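Local coordinates for protein TarM (Staphylococcus aureus subsp. aureus 21178, PDB 4X7R) that belongs to the GT-B clan of glycosyltransferases, with two Rossmann-like domains facing a cleft and a large antiparallel sheet inserted in the N-terminal one, at residues Phe41-Asn46 with Gln166-Glu171; Phe70-Gln75 with Val208-Lys213. The protein carries 1 engineered substitution. One frame throughout, in Å; residues are numbered along the deposited sequence.

The two contacts lie on the same side of the chain's centre, about 12 Å apart between centres, and their segments alternate: 41-46, 70-75, 166-171, 208-213. Segments 41-46, 70-75 and 208-213 follow or flank strands of the parallel N-terminal sheet, whereas 166-171 runs on strand 163-169 of the antiparallel sheet inserted between strands 66-68 and 221-225. Contact 1 therefore binds the insertion to the Rossmann-like core, and contact 2 brings together one helix that precedes the inserted sheet in the chain and one that follows it. Phe70 connects helix 69-78 to the stack of contact 1, meeting the Phe168 ring edge-to-face, but takes no part in the packing against 208-213.

Contact 1 of 2, residues Phe41-Asn46 with Gln166-Glu171; sequences FDYKGN and QVFYDE
Tyr43 and Phe168 carry this contact, one aromatic ring laid over the other between a loop and a strand. The loop begins at Phe41, whose large apolar side chain packs on Cys207 and Leu211 of helix 203-214 and also touches the bound glycan. At Asp42 the carboxylate meets the side chain two residues on: OD2 accepts Lys44 NZ on its syn side at 2.8 Å, in a salt bridge.

Tyr43 comes next, its CG anti to the backbone N (chi1 177°), which carries the ring out to the strand. The two rings form a face-to-face stack with centroids 4.1 Å apart and planes inclined by only 12°. Phe168 CE1 sits over the middle of the tyrosine face, 3.7 Å above its plane, and Tyr43 CD1 lies in turn over the middle of the phenylalanine face. The side chains run past each other in opposite directions, which lets the rings overlap broadly although the CA atoms stay 9.4 Å apart.

This joins the loop between strand 36-40 and helix 47-56 of the Rossmann-like sheet to strand 163-169 of the inserted antiparallel sheet. Tyrosine suits the loop side because its hydroxyl reaches past the stack: a water in the ring plane, 2.8 Å from Tyr43 OH, donates to Tyr169 O, also at 2.8 Å, and the hydroxyl bonds to His152 on strand 150-157 as well. Phenylalanine suits the buried strand position, offering flat apolar surface with nothing polar to satisfy; Tyr176 of strand 175-182 touches both side chains.

Beyond the stack, the long chain of Lys44 folds back to Asp42, a length that lets its ammonium group reach the carboxylate.

Contact 2 of 2, residues Phe70-Gln75 with Val208-Lys213; sequences FEYFKQ and VYYLEK
Tyr72 and Tyr210 meet where helices 69-78 and 203-214 cross, at 69° between segment axes that come within 11.4 Å. The two tyrosines have similar first torsions, with CG anti to the backbone N in both, and the side chains run antiparallel, flank to flank. Their rings are inclined by 51°, neither stacked nor edge-to-face, and Tyr210 CE1 presses on Tyr72 CB at 3.5 Å. Tyrosine can thus use its flank for packing, while Tyr72 OH makes a van der Waals contact with the methylene CG of Lys213 at 3.4 Å, the two side chains crossing at about a right angle. Two bends along the lysine chain turn its ammonium group off the interface, as suits an exposed position.

Phe73 takes the other common rotamer, CG anti to the carbonyl carbon (chi1 -64°). One face of its ring receives Tyr72 CD2 over the centre, and its edge meets the edge of Tyr209, with Phe73 CZ 4.0 Å from Tyr209 CE2. Being buried, it needs no polar end. With Tyr210 resting on Val39 of strand 36-40, this is aromatic helix-helix packing beside the parallel sheet of a Rossmann-like domain, here the N-terminal one of a GT-B fold.

Contact 1 of 2, residues Phe41-Asn46 with Gln166-Glu171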
loop_
_atom_site.group_PDB
_atom_site.type_symbol
_atom_site.label_atom_id
_atom_site.label_comp_id
_atom_site.label_asym_id
_atom_site.label_seq_id
_atom_site.Cartn_x
_atom_site.Cartn_y
_atom_site.Cartn_z
ATOM N N PHE A 41 -8.414 -0.624 -8.156
ATOM C CA PHE A 41 -9.683 0.066 -8.354
ATOM C C PHE A 41 -9.590 1.584 -8.282
ATOM O O PHE A 41 -10.576 2.250 -8.538
ATOM C CB PHE A 41 -10.753 -0.488 -7.364
ATOM C CG PHE A 41 -10.905 -1.998 -7.434
ATOM C CD1 PHE A 41 -11.672 -2.591 -8.431
ATOM C CD2 PHE A 41 -10.273 -2.824 -6.499
ATOM C CE1 PHE A 41 -11.793 -3.989 -8.513
ATOM C CE2 PHE A 41 -10.384 -4.214 -6.585
ATOM C CZ PHE A 41 -11.138 -4.793 -7.598
ATOM N N ASP A 42 -8.418 2.144 -7.989
ATOM C CA ASP A 42 -8.300 3.593 -7.915
ATOM C C ASP A 42 -8.080 4.205 -9.306
ATOM O O ASP A 42 -7.760 3.511 -10.282
ATOM C CB ASP A 42 -7.107 3.979 -7.007
ATOM C CG ASP A 42 -5.778 3.571 -7.610
ATOM O OD1 ASP A 42 -5.688 2.442 -8.139
ATOM O OD2 ASP A 42 -4.822 4.371 -7.535
ATOM N N TYR A 43 -8.142 5.528 -9.341
ATOM C CA TYR A 43 -7.924 6.313 -10.526
ATOM C C TYR A 43 -6.599 7.044 -10.386
ATOM O O TYR A 43 -6.381 7.768 -9.414
ATOM C CB TYR A 43 -9.076 7.343 -10.728
ATOM C CG TYR A 43 -8.802 8.213 -11.934
ATOM C CD1 TYR A 43 -8.985 7.722 -13.225
ATOM C CD2 TYR A 43 -8.246 9.482 -11.789
ATOM C CE1 TYR A 43 -8.685 8.500 -14.340
ATOM C CE2 TYR A 43 -7.919 10.261 -12.893
ATOM C CZ TYR A 43 -8.155 9.774 -14.167
ATOM O OH TYR A 43 -7.789 10.527 -15.251
ATOM N N LYS A 44 -5.731 6.876 -11.363
ATOM C CA LYS A 44 -4.483 7.637 -11.467
ATOM C C LYS A 44 -4.406 8.077 -12.922
ATOM O O LYS A 44 -4.791 7.313 -13.806
ATOM C CB LYS A 44 -3.240 6.791 -11.122
ATOM C CG LYS A 44 -3.025 6.586 -9.631
ATOM C CD LYS A 44 -1.621 6.020 -9.354
ATOM C CE LYS A 44 -1.378 5.833 -7.865
ATOM N NZ LYS A 44 -2.059 4.621 -7.339
ATOM N N GLY A 45 -3.941 9.299 -13.141
ATOM C CA GLY A 45 -3.726 9.837 -14.471
ATOM C C GLY A 45 -2.445 9.286 -15.093
ATOM O O GLY A 45 -2.341 9.233 -16.317
ATOM N N ASN A 46 -1.460 8.833 -14.263
ATOM C CA ASN A 46 -0.144 8.325 -14.697
ATOM C C ASN A 46 0.187 6.880 -14.208
ATOM O O ASN A 46 1.312 6.629 -13.757
ATOM C CB ASN A 46 0.944 9.302 -14.212
ATOM C CG ASN A 46 1.174 9.319 -12.699
ATOM O OD1 ASN A 46 0.324 8.920 -11.891
ATOM N ND2 ASN A 46 2.361 9.730 -12.286
ATOM N N GLN A 166 -17.667 14.238 -11.697
ATOM C CA GLN A 166 -16.396 13.998 -12.379
ATOM C C GLN A 166 -16.617 13.354 -13.711
ATOM O O GLN A 166 -17.504 12.506 -13.863
ATOM C CB GLN A 166 -15.423 13.079 -11.599
ATOM C CG GLN A 166 -15.124 13.566 -10.208
ATOM C CD GLN A 166 -14.230 12.581 -9.545
ATOM O OE1 GLN A 166 -14.494 11.368 -9.538
ATOM N NE2 GLN A 166 -13.153 13.091 -8.983
ATOM N N VAL A 167 -15.769 13.742 -14.668
ATOM C CA VAL A 167 -15.699 13.177 -16.018
ATOM C C VAL A 167 -14.233 12.754 -16.237
ATOM O O VAL A 167 -13.325 13.540 -15.959
ATOM C CB VAL A 167 -16.201 14.171 -17.100
ATOM C CG1 VAL A 167 -16.163 13.541 -18.481
ATOM C CG2 VAL A 167 -17.608 14.693 -16.771
ATOM N N PHE A 168 -14.016 11.525 -16.721
ATOM C CA PHE A 168 -12.689 11.026 -17.054
ATOM C C PHE A 168 -12.539 10.999 -18.565
ATOM O O PHE A 168 -13.466 10.569 -19.256
ATOM C CB PHE A 168 -12.456 9.630 -16.446
ATOM C CG PHE A 168 -12.515 9.614 -14.942
ATOM C CD1 PHE A 168 -11.815 10.551 -14.188
ATOM C CD2 PHE A 168 -13.192 8.609 -14.271
ATOM C CE1 PHE A 168 -11.850 10.523 -12.788
ATOM C CE2 PHE A 168 -13.197 8.563 -12.868
ATOM C CZ PHE A 168 -12.546 9.533 -12.138
ATOM N N TYR A 169 -11.351 11.404 -19.075
ATOM C CA TYR A 169 -11.061 11.508 -20.501
ATOM C C TYR A 169 -9.938 10.581 -20.883
ATOM O O TYR A 169 -8.947 10.464 -20.141
ATOM C CB TYR A 169 -10.692 12.949 -20.888
ATOM C CG TYR A 169 -11.779 13.952 -20.606
ATOM C CD1 TYR A 169 -11.912 14.525 -19.348
ATOM C CD2 TYR A 169 -12.663 14.356 -21.607
ATOM C CE1 TYR A 169 -12.920 15.444 -19.078
ATOM C CE2 TYR A 169 -13.663 15.293 -21.356
ATOM C CZ TYR A 169 -13.791 15.829 -20.084
ATOM O OH TYR A 169 -14.793 16.728 -19.807
ATOM N N ASP A 170 -10.101 9.902 -22.038
ATOM C CA ASP A 170 -9.128 8.925 -22.539
ATOM C C ASP A 170 -7.827 9.590 -23.077
ATOM O O ASP A 170 -7.663 10.819 -22.974
ATOM C CB ASP A 170 -9.791 7.958 -23.533
ATOM C CG ASP A 170 -10.232 8.576 -24.856
ATOM O OD1 ASP A 170 -9.643 9.599 -25.263
ATOM O OD2 ASP A 170 -11.060 7.957 -25.549
ATOM N N GLU A 171 -6.926 8.782 -23.663
ATOM C CA GLU A 171 -5.645 9.253 -24.221
ATOM C C GLU A 171 -5.784 10.240 -25.377
ATOM O O GLU A 171 -4.855 11.027 -25.610
ATOM C CB GLU A 171 -4.721 8.083 -24.623
ATOM C CG GLU A 171 -4.259 7.240 -23.441
ATOM C CD GLU A 171 -3.225 7.820 -22.484
ATOM O OE1 GLU A 171 -2.568 8.835 -22.818
ATOM O OE2 GLU A 171 -3.054 7.224 -21.395
HETATM O O HOH W 1 -8.784 9.329 -17.562
#

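Contact 2 of 2, residues Phe70-Gln75 with Val208-Lys213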
loop_
_atom_site.group_PDB
_atom_site.type_symbol
_atom_site.label_atom_id
_atom_site.label_comp_id
_atom_site.label_asym_id
_atom_site.label_seq_id
_atom_site.Cartn_x
_atom_site.Cartn_y
_atom_site.Cartn_z
ATOM N N PHE A 70 -10.484 1.715 -14.232
ATOM C CA PHE A 70 -10.502 2.897 -15.108
ATOM C C PHE A 70 -9.696 2.656 -16.359
ATOM O O PHE A 70 -10.173 2.993 -17.439
ATOM C CB PHE A 70 -10.088 4.182 -14.373
ATOM C CG PHE A 70 -11.039 4.458 -13.235
ATOM C CD1 PHE A 70 -12.365 4.812 -13.483
ATOM C CD2 PHE A 70 -10.654 4.220 -11.916
ATOM C CE1 PHE A 70 -13.270 4.981 -12.429
ATOM C CE2 PHE A 70 -11.554 4.409 -10.859
ATOM C CZ PHE A 70 -12.849 4.798 -11.117
ATOM N N GLU A 71 -8.531 1.978 -16.234
ATOM C CA GLU A 71 -7.664 1.641 -17.382
ATOM C C GLU A 71 -8.357 0.751 -18.397
ATOM O O GLU A 71 -8.160 0.941 -19.584
ATOM C CB GLU A 71 -6.345 0.980 -16.921
ATOM C CG GLU A 71 -5.431 1.942 -16.182
ATOM C CD GLU A 71 -4.802 3.049 -17.008
ATOM O OE1 GLU A 71 -4.444 2.792 -18.181
ATOM O OE2 GLU A 71 -4.647 4.170 -16.472
ATOM N N TYR A 72 -9.161 -0.210 -17.931
ATOM C CA TYR A 72 -9.919 -1.128 -18.777
ATOM C C TYR A 72 -10.898 -0.348 -19.683
ATOM O O TYR A 72 -10.933 -0.587 -20.889
ATOM C CB TYR A 72 -10.673 -2.124 -17.885
ATOM C CG TYR A 72 -11.705 -2.972 -18.599
ATOM C CD1 TYR A 72 -11.322 -4.059 -19.384
ATOM C CD2 TYR A 72 -13.065 -2.720 -18.451
ATOM C CE1 TYR A 72 -12.271 -4.833 -20.060
ATOM C CE2 TYR A 72 -14.021 -3.503 -19.094
ATOM C CZ TYR A 72 -13.621 -4.563 -19.895
ATOM O OH TYR A 72 -14.561 -5.341 -20.527
ATOM N N PHE A 73 -11.702 0.581 -19.102
ATOM C CA PHE A 73 -12.655 1.341 -19.911
ATOM C C PHE A 73 -11.961 2.420 -20.730
ATOM O O PHE A 73 -12.438 2.757 -21.808
ATOM C CB PHE A 73 -13.760 1.947 -19.030
ATOM C CG PHE A 73 -14.624 0.907 -18.359
ATOM C CD1 PHE A 73 -15.505 0.127 -19.104
ATOM C CD2 PHE A 73 -14.530 0.682 -16.994
ATOM C CE1 PHE A 73 -16.320 -0.818 -18.480
ATOM C CE2 PHE A 73 -15.330 -0.277 -16.374
ATOM C CZ PHE A 73 -16.221 -1.018 -17.121
ATOM N N LYS A 74 -10.827 2.961 -20.219
ATOM C CA LYS A 74 -10.033 3.971 -20.919
ATOM C C LYS A 74 -9.454 3.364 -22.201
ATOM O O LYS A 74 -9.495 4.004 -23.242
ATOM C CB LYS A 74 -8.918 4.494 -20.000
ATOM C CG LYS A 74 -8.023 5.582 -20.592
ATOM C CD LYS A 74 -7.111 6.088 -19.496
ATOM C CE LYS A 74 -6.147 7.133 -19.971
ATOM N NZ LYS A 74 -5.657 7.955 -18.836
ATOM N N GLN A 75 -8.937 2.119 -22.117
ATOM C CA GLN A 75 -8.362 1.372 -23.235
ATOM C C GLN A 75 -9.402 1.074 -24.293
ATOM O O GLN A 75 -9.102 1.237 -25.467
ATOM C CB GLN A 75 -7.675 0.108 -22.747
ATOM C CG GLN A 75 -6.273 0.358 -22.182
ATOM C CD GLN A 75 -5.731 -0.755 -21.285
ATOM O OE1 GLN A 75 -6.322 -1.838 -21.115
ATOM N NE2 GLN A 75 -4.587 -0.489 -20.667
ATOM N N VAL A 208 -17.837 -4.399 -9.323
ATOM C CA VAL A 208 -18.383 -5.761 -9.369
ATOM C C VAL A 208 -18.579 -6.184 -10.834
ATOM O O VAL A 208 -18.188 -7.289 -11.210
ATOM C CB VAL A 208 -19.676 -5.891 -8.522
ATOM C CG1 VAL A 208 -20.465 -7.152 -8.890
ATOM C CG2 VAL A 208 -19.349 -5.855 -7.031
ATOM N N TYR A 209 -19.150 -5.282 -11.669
ATOM C CA TYR A 209 -19.352 -5.551 -13.095
ATOM C C TYR A 209 -18.008 -5.838 -13.749
ATOM O O TYR A 209 -17.876 -6.822 -14.472
ATOM C CB TYR A 209 -20.041 -4.355 -13.774
ATOM C CG TYR A 209 -20.036 -4.416 -15.291
ATOM C CD1 TYR A 209 -20.964 -5.194 -15.983
ATOM C CD2 TYR A 209 -19.152 -3.636 -16.041
ATOM C CE1 TYR A 209 -20.994 -5.212 -17.382
ATOM C CE2 TYR A 209 -19.149 -3.676 -17.434
ATOM C CZ TYR A 209 -20.078 -4.456 -18.101
ATOM O OH TYR A 209 -20.039 -4.499 -19.476
ATOM N N TYR A 210 -17.022 -4.973 -13.486
ATOM C CA TYR A 210 -15.669 -5.058 -14.032
ATOM C C TYR A 210 -15.021 -6.429 -13.787
ATOM O O TYR A 210 -14.524 -7.044 -14.734
ATOM C CB TYR A 210 -14.805 -3.899 -13.481
ATOM C CG TYR A 210 -13.324 -4.085 -13.727
ATOM C CD1 TYR A 210 -12.815 -4.167 -15.021
ATOM C CD2 TYR A 210 -12.423 -4.138 -12.666
ATOM C CE1 TYR A 210 -11.455 -4.328 -15.256
ATOM C CE2 TYR A 210 -11.055 -4.287 -12.892
ATOM C CZ TYR A 210 -10.579 -4.374 -14.191
ATOM O OH TYR A 210 -9.244 -4.473 -14.444
ATOM N N LEU A 211 -15.084 -6.927 -12.526
ATOM C CA LEU A 211 -14.556 -8.243 -12.144
ATOM C C LEU A 211 -15.266 -9.375 -12.872
ATOM O O LEU A 211 -14.639 -10.374 -13.170
ATOM C CB LEU A 211 -14.656 -8.464 -10.630
ATOM C CG LEU A 211 -13.753 -7.586 -9.764
ATOM C CD1 LEU A 211 -14.093 -7.772 -8.288
ATOM C CD2 LEU A 211 -12.260 -7.885 -10.038
ATOM N N GLU A 212 -16.575 -9.231 -13.132
ATOM C CA GLU A 212 -17.358 -10.248 -13.847
ATOM C C GLU A 212 -16.963 -10.262 -15.328
ATOM O O GLU A 212 -16.978 -11.321 -15.944
ATOM C CB GLU A 212 -18.861 -9.994 -13.680
ATOM C CG GLU A 212 -19.351 -10.253 -12.267
ATOM C CD GLU A 212 -20.698 -9.659 -11.911
ATOM O OE1 GLU A 212 -21.215 -8.810 -12.674
ATOM O OE2 GLU A 212 -21.222 -10.019 -10.836
ATOM N N LYS A 213 -16.564 -9.097 -15.871
ATOM C CA LYS A 213 -16.077 -8.917 -17.251
ATOM C C LYS A 213 -14.610 -9.415 -17.374
ATOM O O LYS A 213 -14.268 -10.154 -18.297
ATOM C CB LYS A 213 -16.190 -7.420 -17.654
ATOM C CG LYS A 213 -16.962 -7.155 -18.934
ATOM C CD LYS A 213 -18.393 -7.691 -18.936
ATOM C CE LYS A 213 -18.935 -7.776 -20.353
ATOM N NZ LYS A 213 -18.303 -8.863 -21.170
#